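Local coordinates for enolase from the environmental genome shotgun sequencing of the Sargasso Sea (PDB 2QGY), which is of unknown function but belongs to the enolase superfamily, binds a magnesium ion in its barrel and probably acts on a carboxylate substrate, at residues L16-T21 and I65-L70; T21-S26 and T33-I38. All blocks are in the same frame, centred on the assembly; numbering follows the deposited sequence.

Interaction 1: residues L16-T21 and I65-L70; sequences LKIWIT and IIIKEL
Leu16 and Ile18 on strand 16-21 and Ile67 on helix 65-70 bring three branched side chains together by their methyl groups. The CG2 branch of Ile67 is the centre of the group: it lies 3.9 Å from Ile18 CD1 and 4.1 Å from Leu16 CD2, so one helix methyl meets the ends of two strand residues that, being two apart, lie on the same face of the sheet. Ile18 reaches it as an extended chain, with CG1 lying opposite the carbonyl carbon (chi1 -58°), which leads CD1 straight off the strand. In Leu16 it is the backbone N that CG lies opposite (chi1 174°), and the side chain crosses that of Ile67 at about a right angle. Its CD2 then continues onto the helix backbone, 3.7 Å from Lys68 CA. Unlike charged groups, these aliphatic residues need no polar partner here, and no hydrogen bond crosses between the two segments. Behind this tight part, Ile67 also packs on Ile39 of the sheet and on Ala104 and Ile108 of helix 99-120.

The looser side is that of Lys68, which is partly exposed. Its CB stays 4.3 Å from Leu16 CD2, while the rest of the chain leads away, carrying the ammonium group to a long, weak ion pair with Glu379. A lysine suits this border because its inner methylenes tolerate apolar neighbours while its charge stays outside.

The axes of segments 16-21 and 65-70 run nearly antiparallel, at 174°, and come within 9.8 Å, a spacing filled by these side chains. This is a helix laid on one face of an antiparallel sheet, as in the N-terminal alpha+beta domain of the mandelate racemase and muconate lactonizing enzyme family.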
loop_
_atom_site.group_PDB
_atom_site.type_symbol
_atom_site.label_atom_id
_atom_site.label_comp_id
_atom_site.label_asym_id
_atom_site.label_seq_id
_atom_site.Cartn_x
_atom_site.Cartn_y
_atom_site.Cartn_z
ATOM N N LEU A 16 6.618 23.594 -5.732
ATOM C CA LEU A 16 5.844 22.769 -4.798
ATOM C C LEU A 16 6.013 23.310 -3.397
ATOM O O LEU A 16 7.130 23.576 -2.962
ATOM C CB LEU A 16 6.290 21.298 -4.857
ATOM C CG LEU A 16 5.682 20.284 -3.844
ATOM C CD1 LEU A 16 4.209 20.046 -4.086
ATOM C CD2 LEU A 16 6.453 18.955 -3.907
ATOM N N LYS A 17 4.893 23.423 -2.686
ATOM C CA LYS A 17 4.909 23.606 -1.246
ATOM C C LYS A 17 4.063 22.513 -0.586
ATOM O O LYS A 17 2.978 22.167 -1.075
ATOM C CB LYS A 17 4.302 24.959 -0.907
ATOM C CG LYS A 17 4.380 25.355 0.588
ATOM C CD LYS A 17 5.799 25.358 1.156
ATOM C CE LYS A 17 5.831 25.765 2.642
ATOM N NZ LYS A 17 5.830 27.264 2.799
ATOM N N ILE A 18 4.568 22.014 0.528
ATOM C CA ILE A 18 3.849 21.013 1.332
ATOM C C ILE A 18 3.857 21.497 2.775
ATOM O O ILE A 18 4.909 21.934 3.275
ATOM C CB ILE A 18 4.526 19.615 1.259
ATOM C CG1 ILE A 18 4.624 19.120 -0.170
ATOM C CG2 ILE A 18 3.746 18.559 2.169
ATOM C CD1 ILE A 18 5.408 17.788 -0.333
ATOM N N TRP A 19 2.702 21.411 3.443
ATOM C CA TRP A 19 2.631 21.613 4.889
ATOM C C TRP A 19 2.134 20.328 5.493
ATOM O O TRP A 19 1.220 19.709 4.940
ATOM C CB TRP A 19 1.592 22.675 5.241
ATOM C CG TRP A 19 1.868 24.058 4.766
ATOM C CD1 TRP A 19 2.390 25.074 5.509
ATOM C CD2 TRP A 19 1.568 24.612 3.474
ATOM N NE1 TRP A 19 2.468 26.227 4.755
ATOM C CE2 TRP A 19 1.973 25.972 3.502
ATOM C CE3 TRP A 19 1.000 24.096 2.294
ATOM C CZ2 TRP A 19 1.830 26.818 2.399
ATOM C CZ3 TRP A 19 0.877 24.942 1.179
ATOM C CH2 TRP A 19 1.265 26.291 1.258
ATOM N N ILE A 20 2.733 19.927 6.619
ATOM C CA ILE A 20 2.119 18.903 7.465
ATOM C C ILE A 20 1.713 19.568 8.771
ATOM O O ILE A 20 2.572 20.068 9.519
ATOM C CB ILE A 20 3.122 17.770 7.760
ATOM C CG1 ILE A 20 3.619 17.154 6.442
ATOM C CG2 ILE A 20 2.509 16.755 8.770
ATOM C CD1 ILE A 20 4.640 16.012 6.649
ATOM N N THR A 21 0.411 19.623 9.040
ATOM C CA THR A 21 -0.046 20.320 10.233
ATOM C C THR A 21 0.306 19.519 11.505
ATOM O O THR A 21 0.367 18.290 11.485
ATOM C CB THR A 21 -1.549 20.705 10.179
ATOM O OG1 THR A 21 -2.372 19.522 10.069
ATOM C CG2 THR A 21 -1.813 21.610 8.958
ATOM N N ILE A 65 7.641 13.267 1.189
ATOM C CA ILE A 65 8.842 13.011 0.417
ATOM C C ILE A 65 8.551 12.342 -0.929
ATOM O O ILE A 65 9.140 12.706 -1.957
ATOM C CB ILE A 65 9.884 12.228 1.262
ATOM C CG1 ILE A 65 10.402 13.104 2.415
ATOM C CG2 ILE A 65 11.012 11.646 0.382
ATOM C CD1 ILE A 65 10.964 14.461 2.005
ATOM N N ILE A 66 7.604 11.411 -0.931
ATOM C CA ILE A 66 7.118 10.806 -2.165
ATOM C C ILE A 66 6.452 11.830 -3.084
ATOM O O ILE A 66 6.766 11.879 -4.275
ATOM C CB ILE A 66 6.174 9.604 -1.876
ATOM C CG1 ILE A 66 6.973 8.468 -1.232
ATOM C CG2 ILE A 66 5.512 9.116 -3.178
ATOM C CD1 ILE A 66 6.022 7.385 -0.646
ATOM N N ILE A 67 5.558 12.661 -2.546
ATOM C CA ILE A 67 5.011 13.747 -3.342
ATOM C C ILE A 67 6.135 14.593 -3.942
ATOM O O ILE A 67 6.084 14.940 -5.126
ATOM C CB ILE A 67 4.092 14.693 -2.484
ATOM C CG1 ILE A 67 2.838 13.929 -2.042
ATOM C CG2 ILE A 67 3.696 15.967 -3.280
ATOM C CD1 ILE A 67 2.016 14.650 -0.954
ATOM N N LYS A 68 7.126 14.940 -3.128
ATOM C CA LYS A 68 8.245 15.741 -3.603
ATOM C C LYS A 68 9.000 15.039 -4.743
ATOM O O LYS A 68 9.343 15.675 -5.758
ATOM C CB LYS A 68 9.226 16.067 -2.458
ATOM C CG LYS A 68 10.433 16.908 -2.945
ATOM C CD LYS A 68 11.259 17.500 -1.802
ATOM C CE LYS A 68 12.575 16.741 -1.590
ATOM N NZ LYS A 68 13.535 17.405 -0.605
ATOM N N GLU A 69 9.233 13.734 -4.603
ATOM C CA GLU A 69 9.963 13.020 -5.660
ATOM C C GLU A 69 9.179 12.883 -6.950
ATOM O O GLU A 69 9.738 12.983 -8.077
ATOM C CB GLU A 69 10.439 11.649 -5.189
ATOM C CG GLU A 69 11.576 11.681 -4.163
ATOM C CD GLU A 69 12.821 12.445 -4.637
ATOM O OE1 GLU A 69 13.214 12.291 -5.813
ATOM O OE2 GLU A 69 13.414 13.191 -3.825
ATOM N N LEU A 70 7.874 12.662 -6.799
ATOM C CA LEU A 70 6.988 12.607 -7.952
ATOM C C LEU A 70 6.945 13.970 -8.637
ATOM O O LEU A 70 7.001 14.066 -9.857
ATOM C CB LEU A 70 5.600 12.141 -7.547
ATOM C CG LEU A 70 5.543 10.670 -7.115
ATOM C CD1 LEU A 70 4.144 10.300 -6.599
ATOM C CD2 LEU A 70 5.953 9.714 -8.216
#

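Interaction 2: residues T21-S26 and T33-I38; sequences TDNHLS and TKKFII
Thr21 and Thr33 hold the same torsion, chi1 61° and 62°, which sets each OG1 between its own backbone N and carbonyl carbon and turns it to the facing chain. Each hydroxyl then stands in for a backbone acceptor: Phe36 N donates to Thr21 OG1 over 2.8 Å, and His24 N to Thr33 OG1 over 3.0 Å. Both hydroxyls donate in turn to one water, which passes its own hydrogens to Asp22 O and Lys34 O. Four bonds therefore fix that water, and it bridges the two chains between their direct bonds. Backbone bonds flank it, from Thr21 N to Phe36 O and from Thr33 N to His24 O.

Asn23 works with both ends of its amide. ND2 gives an almost straight bond (171°) to Thr33 O at 2.9 Å, in the carbonyl plane and in its own amide plane, and a second one to a water held by Lys35 N. OD1 accepts from Lys35 NZ at 2.8 Å, the donor lying tilted from the carbonyl plane. Asparagine suits this place because it can donate and accept at once, which keeps its amide from rotating. Lys35 CB lies only 3.1 Å from Thr21 O, a buried carbonyl oxygen without a polar partner in the model, which the lysine methylenes cover.

Lys34 O lies 3.6 Å above the plane of the Phe36 ring, over its centre; the ring also meets that of Tyr333. Lys34 NZ joins Ser55 O of the N-terminal domain to Trp304 O and its ring in the barrel domain. Water and threonine hydroxyls thus zip together the base of the loop joining strands 13-21 and 37-43, consistent with the N-terminal capping-domain loop that, in enolase superfamily enzymes, borders the active site.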
loop_
_atom_site.group_PDB
_atom_site.type_symbol
_atom_site.label_atom_id
_atom_site.label_comp_id
_atom_site.label_asym_id
_atom_site.label_seq_id
_atom_site.Cartn_x
_atom_site.Cartn_y
_atom_site.Cartn_z
ATOM N N THR A 21 0.411 19.623 9.040
ATOM C CA THR A 21 -0.046 20.320 10.233
ATOM C C THR A 21 0.306 19.519 11.505
ATOM O O THR A 21 0.367 18.290 11.485
ATOM C CB THR A 21 -1.549 20.705 10.179
ATOM O OG1 THR A 21 -2.372 19.522 10.069
ATOM C CG2 THR A 21 -1.813 21.610 8.958
ATOM N N ASP A 22 0.551 20.221 12.608
ATOM C CA ASP A 22 0.719 19.537 13.886
ATOM C C ASP A 22 -0.651 19.075 14.347
ATOM O O ASP A 22 -1.669 19.527 13.837
ATOM C CB ASP A 22 1.296 20.490 14.940
ATOM C CG ASP A 22 2.101 19.757 16.018
ATOM O OD1 ASP A 22 2.074 18.500 16.083
ATOM O OD2 ASP A 22 2.771 20.464 16.788
ATOM N N ASN A 23 -0.690 18.175 15.326
ATOM C CA ASN A 23 -1.936 17.896 15.989
ATOM C C ASN A 23 -2.334 19.132 16.780
ATOM O O ASN A 23 -1.488 19.789 17.380
ATOM C CB ASN A 23 -1.785 16.700 16.944
ATOM C CG ASN A 23 -1.258 15.464 16.240
ATOM O OD1 ASN A 23 -0.078 15.118 16.361
ATOM N ND2 ASN A 23 -2.135 14.785 15.504
ATOM N N HIS A 24 -3.614 19.430 16.765
ATOM C CA HIS A 24 -4.178 20.561 17.492
ATOM C C HIS A 24 -5.451 20.082 18.187
ATOM O O HIS A 24 -5.915 18.976 17.909
ATOM C CB HIS A 24 -4.401 21.728 16.520
ATOM C CG HIS A 24 -3.115 22.311 15.987
ATOM N ND1 HIS A 24 -2.277 23.095 16.758
ATOM C CD2 HIS A 24 -2.528 22.232 14.762
ATOM C CE1 HIS A 24 -1.234 23.470 16.037
ATOM N NE2 HIS A 24 -1.362 22.956 14.823
ATOM N N LEU A 25 -6.005 20.858 19.106
ATOM C CA LEU A 25 -7.290 20.467 19.691
ATOM C C LEU A 25 -8.363 20.839 18.681
ATOM O O LEU A 25 -8.301 21.906 18.078
ATOM C CB LEU A 25 -7.554 21.169 21.026
ATOM C CG LEU A 25 -6.740 20.649 22.198
ATOM C CD1 LEU A 25 -7.072 21.495 23.428
ATOM C CD2 LEU A 25 -7.096 19.181 22.455
ATOM N N SER A 26 -9.324 19.935 18.476
ATOM C CA SER A 26 -10.395 20.198 17.522
ATOM C C SER A 26 -11.440 21.091 18.182
ATOM O O SER A 26 -11.274 21.515 19.325
ATOM C CB SER A 26 -11.014 18.884 17.020
ATOM O OG SER A 26 -11.749 18.266 18.066
ATOM N N THR A 33 -6.958 16.933 16.382
ATOM C CA THR A 33 -6.962 16.804 14.931
ATOM C C THR A 33 -5.788 15.929 14.530
ATOM O O THR A 33 -4.749 15.934 15.183
ATOM C CB THR A 33 -6.834 18.167 14.256
ATOM O OG1 THR A 33 -5.573 18.738 14.633
ATOM C CG2 THR A 33 -7.995 19.058 14.714
ATOM N N LYS A 34 -5.956 15.139 13.467
ATOM C CA LYS A 34 -4.816 14.378 12.951
ATOM C C LYS A 34 -3.909 15.380 12.244
ATOM O O LYS A 34 -4.335 16.505 11.964
ATOM C CB LYS A 34 -5.294 13.284 11.968
ATOM C CG LYS A 34 -6.151 13.813 10.855
ATOM C CD LYS A 34 -6.693 12.755 9.841
ATOM C CE LYS A 34 -5.581 11.875 9.312
ATOM N NZ LYS A 34 -5.915 11.192 8.025
ATOM N N LYS A 35 -2.674 14.985 11.951
ATOM C CA LYS A 35 -1.797 15.797 11.103
ATOM C C LYS A 35 -2.346 15.743 9.659
ATOM O O LYS A 35 -2.685 14.652 9.148
ATOM C CB LYS A 35 -0.359 15.284 11.146
ATOM C CG LYS A 35 0.226 15.205 12.547
ATOM C CD LYS A 35 1.738 14.974 12.505
ATOM C CE LYS A 35 2.372 14.952 13.910
ATOM N NZ LYS A 35 1.824 13.877 14.776
ATOM N N PHE A 36 -2.492 16.903 9.012
ATOM C CA PHE A 36 -2.939 16.940 7.611
ATOM C C PHE A 36 -1.727 17.222 6.712
ATOM O O PHE A 36 -0.763 17.824 7.162
ATOM C CB PHE A 36 -4.004 18.034 7.432
ATOM C CG PHE A 36 -5.161 17.925 8.401
ATOM C CD1 PHE A 36 -5.922 16.767 8.465
ATOM C CD2 PHE A 36 -5.504 18.994 9.225
ATOM C CE1 PHE A 36 -7.036 16.684 9.335
ATOM C CE2 PHE A 36 -6.589 18.921 10.084
ATOM C CZ PHE A 36 -7.353 17.763 10.149
ATOM N N ILE A 37 -1.812 16.793 5.455
ATOM C CA ILE A 37 -0.777 17.008 4.459
ATOM C C ILE A 37 -1.461 17.756 3.330
ATOM O O ILE A 37 -2.242 17.187 2.590
ATOM C CB ILE A 37 -0.219 15.668 3.928
ATOM C CG1 ILE A 37 0.304 14.817 5.102
ATOM C CG2 ILE A 37 0.821 15.926 2.800
ATOM C CD1 ILE A 37 0.661 13.337 4.714
ATOM N N ILE A 38 -1.144 19.034 3.215
ATOM C CA ILE A 38 -1.771 19.897 2.219
ATOM C C ILE A 38 -0.665 20.409 1.303
ATOM O O ILE A 38 0.391 20.768 1.789
ATOM C CB ILE A 38 -2.483 21.040 2.913
ATOM C CG1 ILE A 38 -3.646 20.450 3.746
ATOM C CG2 ILE A 38 -3.009 22.024 1.877
ATOM C CD1 ILE A 38 -4.415 21.441 4.552
HETATM O O HOH W 1 -3.819 19.087 12.420
HETATM O O HOH W 2 -1.962 12.446 13.668
#

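Both interactions hold the strand that ends at Thr21, a residue they share, but in different ways. Interaction 1 fixes a face of strand 13-21 against helix 60-74 in a buried, apolar layer of the domain, where branched aliphatic chains suffice. Interaction 2 lies at the end of the same strand, partly buried, where it gives way to a loop; there hydroxyls, an amide and two waters take over much of the pairing, beside two backbone bonds. Between them the sheet is continuous: Trp19 N probably bonds to Ile38 O, and Ile18 CG2 packs on Ile37 CG2. Hydrophobic burial thus anchors the body of the sheet, while polar bonds shape the loop at the end of two inner strands.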